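Local coordinates for polycyclic ketone monooxygenase (Myceliophthora thermophila, PDB 5MQ6), which uses FAD and NADPH to insert one oxygen atom beside the carbonyl of bulky, often polycyclic ketones, yielding esters or lactones, at residues 512-517 against 620-625; 580-585 against 624-629; 500-505 against 522-527. All blocks are in the same frame, centred on the assembly; numbering follows the deposited sequence.

Contact 1 (512-517 against 620-625)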
loop_
_atom_site.group_PDB
_atom_site.type_symbol
_atom_site.label_atom_id
_atom_site.label_comp_id
_atom_site.label_asym_id
_atom_site.label_seq_id
_atom_site.Cartn_x
_atom_site.Cartn_y
_atom_site.Cartn_z
ATOM N N GLY A 512 -11.818 -14.775 14.130
ATOM C CA GLY A 512 -10.580 -13.973 14.154
ATOM C C GLY A 512 -9.652 -14.342 13.001
ATOM O O GLY A 512 -9.786 -15.409 12.348
ATOM N N ALA A 513 -8.641 -13.505 12.784
ATOM C CA ALA A 513 -7.678 -13.773 11.736
ATOM C C ALA A 513 -7.101 -15.169 11.900
ATOM O O ALA A 513 -6.734 -15.591 13.020
ATOM C CB ALA A 513 -6.583 -12.731 11.727
ATOM N N ALA A 514 -7.017 -15.912 10.792
ATOM C CA ALA A 514 -6.413 -17.227 10.845
ATOM C C ALA A 514 -5.756 -17.620 9.572
ATOM O O ALA A 514 -6.456 -17.803 8.584
ATOM C CB ALA A 514 -7.455 -18.286 11.213
ATOM N N THR A 515 -4.453 -17.804 9.610
ATOM C CA THR A 515 -3.679 -18.214 8.495
ATOM C C THR A 515 -2.516 -19.030 8.974
ATOM O O THR A 515 -2.257 -19.139 10.146
ATOM C CB THR A 515 -3.009 -17.021 7.788
ATOM O OG1 THR A 515 -2.029 -16.437 8.652
ATOM C CG2 THR A 515 -4.075 -16.011 7.386
ATOM N N LEU A 516 -1.809 -19.642 8.031
ATOM C CA LEU A 516 -0.433 -20.001 8.234
ATOM C C LEU A 516 0.465 -19.021 7.415
ATOM O O LEU A 516 0.299 -18.846 6.187
ATOM C CB LEU A 516 -0.108 -21.421 7.881
ATOM C CG LEU A 516 1.300 -21.877 8.126
ATOM C CD1 LEU A 516 1.717 -21.729 9.523
ATOM C CD2 LEU A 516 1.569 -23.289 7.602
ATOM N N HIS A 517 1.368 -18.374 8.133
ATOM C CA HIS A 517 2.377 -17.443 7.569
ATOM C C HIS A 517 1.831 -16.212 6.868
ATOM O O HIS A 517 2.544 -15.517 6.097
ATOM C CB HIS A 517 3.332 -18.236 6.660
ATOM C CG HIS A 517 4.024 -19.389 7.330
ATOM N ND1 HIS A 517 4.475 -20.499 6.629
ATOM C CD2 HIS A 517 4.430 -19.581 8.598
ATOM C CE1 HIS A 517 5.100 -21.312 7.451
ATOM N NE2 HIS A 517 5.143 -20.749 8.631
ATOM N N ARG A 620 -8.690 -9.625 18.579
ATOM C CA ARG A 620 -8.126 -8.490 17.835
ATOM C C ARG A 620 -6.633 -8.628 17.624
ATOM O O ARG A 620 -6.132 -8.396 16.561
ATOM C CB ARG A 620 -8.430 -7.202 18.548
ATOM C CG ARG A 620 -9.929 -6.932 18.503
ATOM C CD ARG A 620 -10.289 -5.534 18.030
ATOM N NE ARG A 620 -10.016 -4.607 19.091
ATOM C CZ ARG A 620 -10.795 -4.451 20.156
ATOM N NH1 ARG A 620 -11.922 -5.175 20.317
ATOM N NH2 ARG A 620 -10.445 -3.562 21.081
ATOM N N ALA A 621 -5.946 -9.100 18.621
ATOM C CA ALA A 621 -4.557 -9.295 18.513
ATOM C C ALA A 621 -4.212 -10.302 17.408
ATOM O O ALA A 621 -3.135 -10.246 16.839
ATOM C CB ALA A 621 -4.071 -9.834 19.820
ATOM N N ARG A 622 -5.117 -11.232 17.116
ATOM C CA ARG A 622 -4.801 -12.239 16.130
ATOM C C ARG A 622 -4.533 -11.615 14.772
ATOM O O ARG A 622 -3.936 -12.292 13.911
ATOM C CB ARG A 622 -6.016 -13.155 15.889
ATOM C CG ARG A 622 -6.294 -14.054 16.969
ATOM C CD ARG A 622 -7.600 -14.806 16.697
ATOM N NE ARG A 622 -7.393 -15.849 15.674
ATOM C CZ ARG A 622 -7.463 -17.169 15.849
ATOM N NH1 ARG A 622 -7.750 -17.722 17.023
ATOM N NH2 ARG A 622 -7.209 -17.951 14.822
ATOM N N SER A 623 -5.027 -10.396 14.512
ATOM C CA SER A 623 -4.876 -9.865 13.181
ATOM C C SER A 623 -3.603 -9.114 12.927
ATOM O O SER A 623 -3.378 -8.692 11.792
ATOM C CB SER A 623 -6.108 -9.030 12.761
ATOM O OG SER A 623 -6.025 -7.797 13.443
ATOM N N GLY A 624 -2.730 -9.000 13.926
ATOM C CA GLY A 624 -1.465 -8.271 13.765
ATOM C C GLY A 624 -0.383 -9.139 13.226
ATOM O O GLY A 624 -0.655 -10.164 12.613
ATOM N N ASN A 625 0.848 -8.713 13.465
ATOM C CA ASN A 625 2.014 -9.238 12.856
ATOM C C ASN A 625 3.012 -9.760 13.866
ATOM O O ASN A 625 2.926 -9.527 15.054
ATOM C CB ASN A 625 2.669 -8.113 12.060
ATOM C CG ASN A 625 2.110 -7.954 10.657
ATOM O OD1 ASN A 625 1.454 -8.790 10.146
ATOM N ND2 ASN A 625 2.507 -6.874 9.998
#
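The carbonyl oxygen of Ala513 is gripped by two nitrogens of one side chain: Arg622 NE lies 2.7 Å from Ala513 O, and Arg622 NH2 donates to the same Ala513 O at 3.0 Å. This is a side-on, bifurcated arginine-to-carbonyl grip, and it ties the loop leaving helix 504-511 to the type I beta turn from Ala621 to Gly624 at the end of helix 616-621. The acceptor lies in the guanidinium plane, yet both donors reach it from one face of its own carbonyl plane; the NE bond is the straighter, at 159° against 139°. A bend at the third torsion of Arg622 (chi3 75°) turns the guanidinium back on the carbonyl, while its NH1 forms a salt bridge with Glu577 of helix 573-585, so that the flat group is held by two separate parts of the chain. A leucine here would probably leave Ala513 O without both of these donors and Glu577 without its ionic mate. Gly512, with positive phi, lets the loop turn out of its helix; a side chain there would run into Arg622 CD. Beyond the grip, two alanine methyls fill in around the arginine and the turn. The methyl of Ala514 sits at the guanidinium edge, its CB 3.6 Å from Arg622 NH2. Ala513 CB points at the turn itself and rests 3.6 Å from Ser623 CA.

Contact 2 (580-585 against 624-629); sequences SFEIMK and GNLSQG
Ile583 reaches from helix 573-585 with both branches over the loop that leads into helix 630-641. Its short branch meets backbone: CG2 of Ile583 lies 3.3 Å from Gly624 O, alongside the peptide that leaves the glycine. Its long branch runs the other way, because CG1 stands anti to the carbonyl carbon (chi1 -65°), and carries CD1 out to the next side chain, where Ile583 CD1 and Leu626 CD2 touch methyl to methyl at 3.8 Å. The two side chains cross at about a right angle, so the overlap is confined to their ends. Glu582 adds its aliphatic part to the same patch, its CG 4.2 Å from Leu626 CD2. The chain of Glu582 then bends at its second torsion (chi2 67°), and the carboxylate turns away to its own helix: Lys585 NZ forms a salt bridge with Glu582 OE1 at 2.8 Å, on the syn side, while OE2 accepts from His586. Thus one residue gives methylene to the apolar contact and charge to the polar surroundings.

The polar link between the two backbones is a water. It donates to Ile583 O at 2.7 Å and to Asn625 O at 2.8 Å, satisfying one carbonyl near the end of the helix and one on the loop. The side chain of Asn625 points away from the helix, and its OD1 takes the amide of Ser535. Asn625 lies about 10 Å, side chain to side chain, from the FAD-binding Asn541. The arrangement is that of an interhelical loop laid along a helix, with isoleucine and leucine methyls meeting beside a water-bridged pair of carbonyls, and Gly629 at the N-cap of the helix that follows.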
loop_
_atom_site.group_PDB
_atom_site.type_symbol
_atom_site.label_atom_id
_atom_site.label_comp_id
_atom_site.label_asym_id
_atom_site.label_seq_id
_atom_site.Cartn_x
_atom_site.Cartn_y
_atom_site.Cartn_z
ATOM N N SER A 580 -1.712 -18.481 14.695
ATOM C CA SER A 580 -2.498 -17.397 15.256
ATOM C C SER A 580 -2.167 -17.125 16.733
ATOM O O SER A 580 -2.069 -15.941 17.111
ATOM C CB SER A 580 -4.013 -17.538 14.978
ATOM O OG SER A 580 -4.295 -17.886 13.657
ATOM N N PHE A 581 -1.922 -18.184 17.530
ATOM C CA PHE A 581 -1.430 -18.015 18.901
ATOM C C PHE A 581 0.002 -17.481 18.872
ATOM O O PHE A 581 0.388 -16.697 19.721
ATOM C CB PHE A 581 -1.608 -19.281 19.758
ATOM C CG PHE A 581 -2.992 -19.418 20.303
ATOM C CD1 PHE A 581 -4.022 -19.790 19.468
ATOM C CD2 PHE A 581 -3.293 -19.014 21.616
ATOM C CE1 PHE A 581 -5.337 -19.828 19.912
ATOM C CE2 PHE A 581 -4.615 -19.062 22.093
ATOM C CZ PHE A 581 -5.652 -19.458 21.235
ATOM N N GLU A 582 0.805 -17.862 17.883
ATOM C CA GLU A 582 2.123 -17.195 17.723
ATOM C C GLU A 582 1.932 -15.678 17.550
ATOM O O GLU A 582 2.609 -14.897 18.235
ATOM C CB GLU A 582 2.981 -17.803 16.622
ATOM C CG GLU A 582 4.290 -17.166 16.306
ATOM C CD GLU A 582 5.319 -17.292 17.445
ATOM O OE1 GLU A 582 5.111 -18.076 18.391
ATOM O OE2 GLU A 582 6.374 -16.588 17.363
ATOM N N ILE A 583 1.013 -15.270 16.679
ATOM C CA ILE A 583 0.835 -13.869 16.406
ATOM C C ILE A 583 0.414 -13.132 17.736
ATOM O O ILE A 583 0.949 -12.027 18.039
ATOM C CB ILE A 583 -0.190 -13.652 15.289
ATOM C CG1 ILE A 583 0.346 -14.238 13.921
ATOM C CG2 ILE A 583 -0.664 -12.169 15.266
ATOM C CD1 ILE A 583 1.627 -13.594 13.365
ATOM N N MET A 584 -0.474 -13.746 18.512
ATOM C CA MET A 584 -0.959 -13.167 19.785
ATOM C C MET A 584 0.201 -12.893 20.729
ATOM O O MET A 584 0.262 -11.831 21.373
ATOM C CB MET A 584 -1.890 -14.108 20.481
ATOM C CG MET A 584 -3.250 -14.232 19.838
ATOM S SD MET A 584 -4.214 -15.476 20.775
ATOM C CE MET A 584 -5.458 -15.928 19.622
ATOM N N LYS A 585 1.183 -13.809 20.727
ATOM C CA LYS A 585 2.381 -13.648 21.554
ATOM C C LYS A 585 3.179 -12.348 21.228
ATOM O O LYS A 585 3.952 -11.842 22.051
ATOM C CB LYS A 585 3.203 -14.885 21.355
ATOM C CG LYS A 585 4.427 -14.975 22.186
ATOM C CD LYS A 585 4.996 -16.365 22.109
ATOM C CE LYS A 585 6.006 -16.485 21.051
ATOM N NZ LYS A 585 6.316 -17.935 20.933
ATOM N N GLY A 624 -2.730 -9.000 13.926
ATOM C CA GLY A 624 -1.465 -8.271 13.765
ATOM C C GLY A 624 -0.383 -9.139 13.226
ATOM O O GLY A 624 -0.655 -10.164 12.613
ATOM N N ASN A 625 0.848 -8.713 13.465
ATOM C CA ASN A 625 2.014 -9.238 12.856
ATOM C C ASN A 625 3.012 -9.760 13.866
ATOM O O ASN A 625 2.926 -9.527 15.054
ATOM C CB ASN A 625 2.669 -8.113 12.060
ATOM C CG ASN A 625 2.110 -7.954 10.657
ATOM O OD1 ASN A 625 1.454 -8.790 10.146
ATOM N ND2 ASN A 625 2.507 -6.874 9.998
ATOM N N LEU A 626 3.974 -10.519 13.369
ATOM C CA LEU A 626 5.139 -10.845 14.123
ATOM C C LEU A 626 5.806 -9.492 14.453
ATOM O O LEU A 626 5.523 -8.499 13.806
ATOM C CB LEU A 626 6.031 -11.673 13.256
ATOM C CG LEU A 626 5.518 -12.993 12.738
ATOM C CD1 LEU A 626 6.545 -13.522 11.785
ATOM C CD2 LEU A 626 5.403 -13.975 13.889
ATOM N N SER A 627 6.652 -9.452 15.485
ATOM C CA SER A 627 7.224 -8.219 16.003
ATOM C C SER A 627 8.741 -8.118 15.714
ATOM O O SER A 627 9.400 -7.204 16.246
ATOM C CB SER A 627 6.979 -8.100 17.509
ATOM O OG SER A 627 7.648 -9.129 18.217
ATOM N N GLN A 628 9.291 -9.049 14.910
ATOM C CA GLN A 628 10.711 -9.165 14.793
ATOM C C GLN A 628 11.347 -8.711 13.497
ATOM O O GLN A 628 12.571 -8.847 13.340
ATOM C CB GLN A 628 11.121 -10.571 15.109
ATOM C CG GLN A 628 10.649 -11.083 16.481
ATOM C CD GLN A 628 11.345 -10.429 17.654
ATOM O OE1 GLN A 628 12.478 -10.736 17.912
ATOM N NE2 GLN A 628 10.666 -9.518 18.376
ATOM N N GLY A 629 10.536 -8.138 12.612
ATOM C CA GLY A 629 10.921 -7.669 11.273
ATOM C C GLY A 629 11.001 -8.630 10.107
ATOM O O GLY A 629 11.035 -9.904 10.259
HETATM O O HOH W 1 1.098 -9.468 17.111
#

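Contact 3 (500-505 against 522-527); sequences GGKSLD and NGFPNL
Leu504 and Phe524 meet obliquely, the leucine methyl lying over one face of the ring. The CH-pi contact brings Leu504 CD1 to 3.9 Å from the centroid of the Phe524 ring, 19° off the ring normal and displaced toward the rim. CG of Leu504 stands anti to its own nitrogen (chi1 -178°), which swings the methyl out across the aromatic face. The far end of the ring probes the backbone: Phe524 CZ is 3.4 Å from Leu504 CA, and the carbonyl carbon of Ser503 lies at the ring edge. Here helix 504-511 begins, with Ser503 at its N-cap, and Phe524 opens the type II beta turn that leads into strand 527-529, a member of the mixed sheet whose strand 78-84 precedes what is probably the Rossmann-type glycine turn on the FAD. Ile496 of the neighbouring strand 495-497 touches both Leu504 and Phe524. Lys502 crosses the phenylalanine at about a right angle, passing its CE by Phe524 CE1 at 4.1 Å before its NZ reaches a bridging water. This water accepts from Lys502 NZ at 2.9 Å and donates to Asn522 OD1 at 2.7 Å, while Asn522 ND2 is bonded to Val571 O.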
loop_
_atom_site.group_PDB
_atom_site.type_symbol
_atom_site.label_atom_id
_atom_site.label_comp_id
_atom_site.label_asym_id
_atom_site.label_seq_id
_atom_site.Cartn_x
_atom_site.Cartn_y
_atom_site.Cartn_z
ATOM N N GLY A 500 -17.783 -26.197 1.786
ATOM C CA GLY A 500 -19.108 -26.054 2.359
ATOM C C GLY A 500 -19.737 -24.711 2.161
ATOM O O GLY A 500 -20.602 -24.356 2.924
ATOM N N GLY A 501 -19.315 -23.947 1.164
ATOM C CA GLY A 501 -19.813 -22.573 1.014
ATOM C C GLY A 501 -19.465 -21.569 2.112
ATOM O O GLY A 501 -19.971 -20.432 2.092
ATOM N N LYS A 502 -18.608 -21.966 3.066
ATOM C CA LYS A 502 -18.085 -21.072 4.113
ATOM C C LYS A 502 -17.372 -19.757 3.583
ATOM O O LYS A 502 -16.420 -19.803 2.768
ATOM C CB LYS A 502 -17.065 -21.845 4.920
ATOM C CG LYS A 502 -16.823 -21.281 6.311
ATOM C CD LYS A 502 -16.019 -22.214 7.235
ATOM C CE LYS A 502 -14.505 -21.969 7.152
ATOM N NZ LYS A 502 -13.673 -23.178 7.428
ATOM N N SER A 503 -17.817 -18.610 4.098
ATOM C CA SER A 503 -17.291 -17.304 3.736
ATOM C C SER A 503 -15.993 -16.971 4.460
ATOM O O SER A 503 -15.908 -17.009 5.711
ATOM C CB SER A 503 -18.281 -16.203 4.053
ATOM O OG SER A 503 -17.515 -14.986 4.037
ATOM N N LEU A 504 -14.983 -16.594 3.703
ATOM C CA LEU A 504 -13.688 -16.276 4.340
ATOM C C LEU A 504 -13.900 -15.156 5.363
ATOM O O LEU A 504 -13.379 -15.200 6.507
ATOM C CB LEU A 504 -12.616 -15.880 3.301
ATOM C CG LEU A 504 -11.213 -15.577 3.866
ATOM C CD1 LEU A 504 -10.685 -16.739 4.691
ATOM C CD2 LEU A 504 -10.235 -15.252 2.773
ATOM N N ASP A 505 -14.672 -14.162 4.948
ATOM C CA ASP A 505 -14.799 -12.991 5.786
ATOM C C ASP A 505 -15.592 -13.279 7.046
ATOM O O ASP A 505 -15.295 -12.786 8.100
ATOM C CB ASP A 505 -15.385 -11.788 5.037
ATOM C CG ASP A 505 -15.227 -10.514 5.829
ATOM O OD1 ASP A 505 -14.090 -10.197 6.264
ATOM O OD2 ASP A 505 -16.268 -9.876 6.081
ATOM N N ASN A 522 -7.512 -22.209 6.369
ATOM C CA ASN A 522 -8.216 -23.470 6.386
ATOM C C ASN A 522 -9.629 -23.321 5.900
ATOM O O ASN A 522 -10.353 -22.386 6.304
ATOM C CB ASN A 522 -8.204 -24.107 7.779
ATOM C CG ASN A 522 -8.979 -25.395 7.798
ATOM O OD1 ASN A 522 -10.081 -25.343 8.218
ATOM N ND2 ASN A 522 -8.463 -26.504 7.169
ATOM N N GLY A 523 -10.021 -24.260 5.060
ATOM C CA GLY A 523 -11.345 -24.200 4.334
ATOM C C GLY A 523 -11.295 -23.639 2.939
ATOM O O GLY A 523 -12.299 -23.616 2.274
ATOM N N PHE A 524 -10.105 -23.219 2.494
ATOM C CA PHE A 524 -9.854 -22.408 1.288
ATOM C C PHE A 524 -8.678 -22.952 0.577
ATOM O O PHE A 524 -7.688 -22.260 0.416
ATOM C CB PHE A 524 -9.740 -20.885 1.607
ATOM C CG PHE A 524 -10.949 -20.362 2.379
ATOM C CD1 PHE A 524 -11.000 -20.501 3.755
ATOM C CD2 PHE A 524 -12.029 -19.857 1.723
ATOM C CE1 PHE A 524 -12.082 -20.109 4.487
ATOM C CE2 PHE A 524 -13.152 -19.443 2.427
ATOM C CZ PHE A 524 -13.183 -19.580 3.823
ATOM N N PRO A 525 -8.792 -24.254 0.146
ATOM C CA PRO A 525 -7.707 -24.968 -0.533
ATOM C C PRO A 525 -7.332 -24.284 -1.814
ATOM O O PRO A 525 -8.192 -23.710 -2.464
ATOM C CB PRO A 525 -8.303 -26.378 -0.802
ATOM C CG PRO A 525 -9.764 -26.135 -0.891
ATOM C CD PRO A 525 -10.074 -24.974 -0.024
ATOM N N ASN A 526 -6.039 -24.344 -2.167
ATOM C CA ASN A 526 -5.555 -23.766 -3.388
ATOM C C ASN A 526 -5.772 -22.291 -3.523
ATOM O O ASN A 526 -5.702 -21.774 -4.614
ATOM C CB ASN A 526 -6.020 -24.556 -4.625
ATOM C CG ASN A 526 -5.310 -25.884 -4.748
ATOM O OD1 ASN A 526 -4.618 -26.312 -3.812
ATOM N ND2 ASN A 526 -5.470 -26.557 -5.916
ATOM N N LEU A 527 -5.913 -21.582 -2.424
ATOM C CA LEU A 527 -6.010 -20.096 -2.451
ATOM C C LEU A 527 -4.868 -19.611 -1.647
ATOM O O LEU A 527 -4.630 -20.092 -0.535
ATOM C CB LEU A 527 -7.276 -19.637 -1.735
ATOM C CG LEU A 527 -7.452 -18.126 -1.522
ATOM C CD1 LEU A 527 -7.579 -17.351 -2.850
ATOM C CD2 LEU A 527 -8.625 -17.840 -0.587
HETATM O O HOH W 2 -11.428 -23.313 9.314
#

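Contact 3 comes first along the chain at 500-505, and its second segment follows 512-517 of contact 1, so the segments of these two alternate; contact 2 opens only after contact 3 has closed. Helix 504-511 connects contact 3 to contact 1; their centres lie about 16 Å apart, and they do not touch. Contacts 1 and 2, with centres about 8 Å apart, touch and share Gly624 and Asn625. Contacts 2 and 3 are about 23 Å apart between centres. Contact 3 packs the start of helix 504-511 on the turn before strand 527-529 of the mixed sheet, while contacts 1 and 2 fasten the loop after that helix, and helix 573-585, to 620-629, all on one side of the chain's centre.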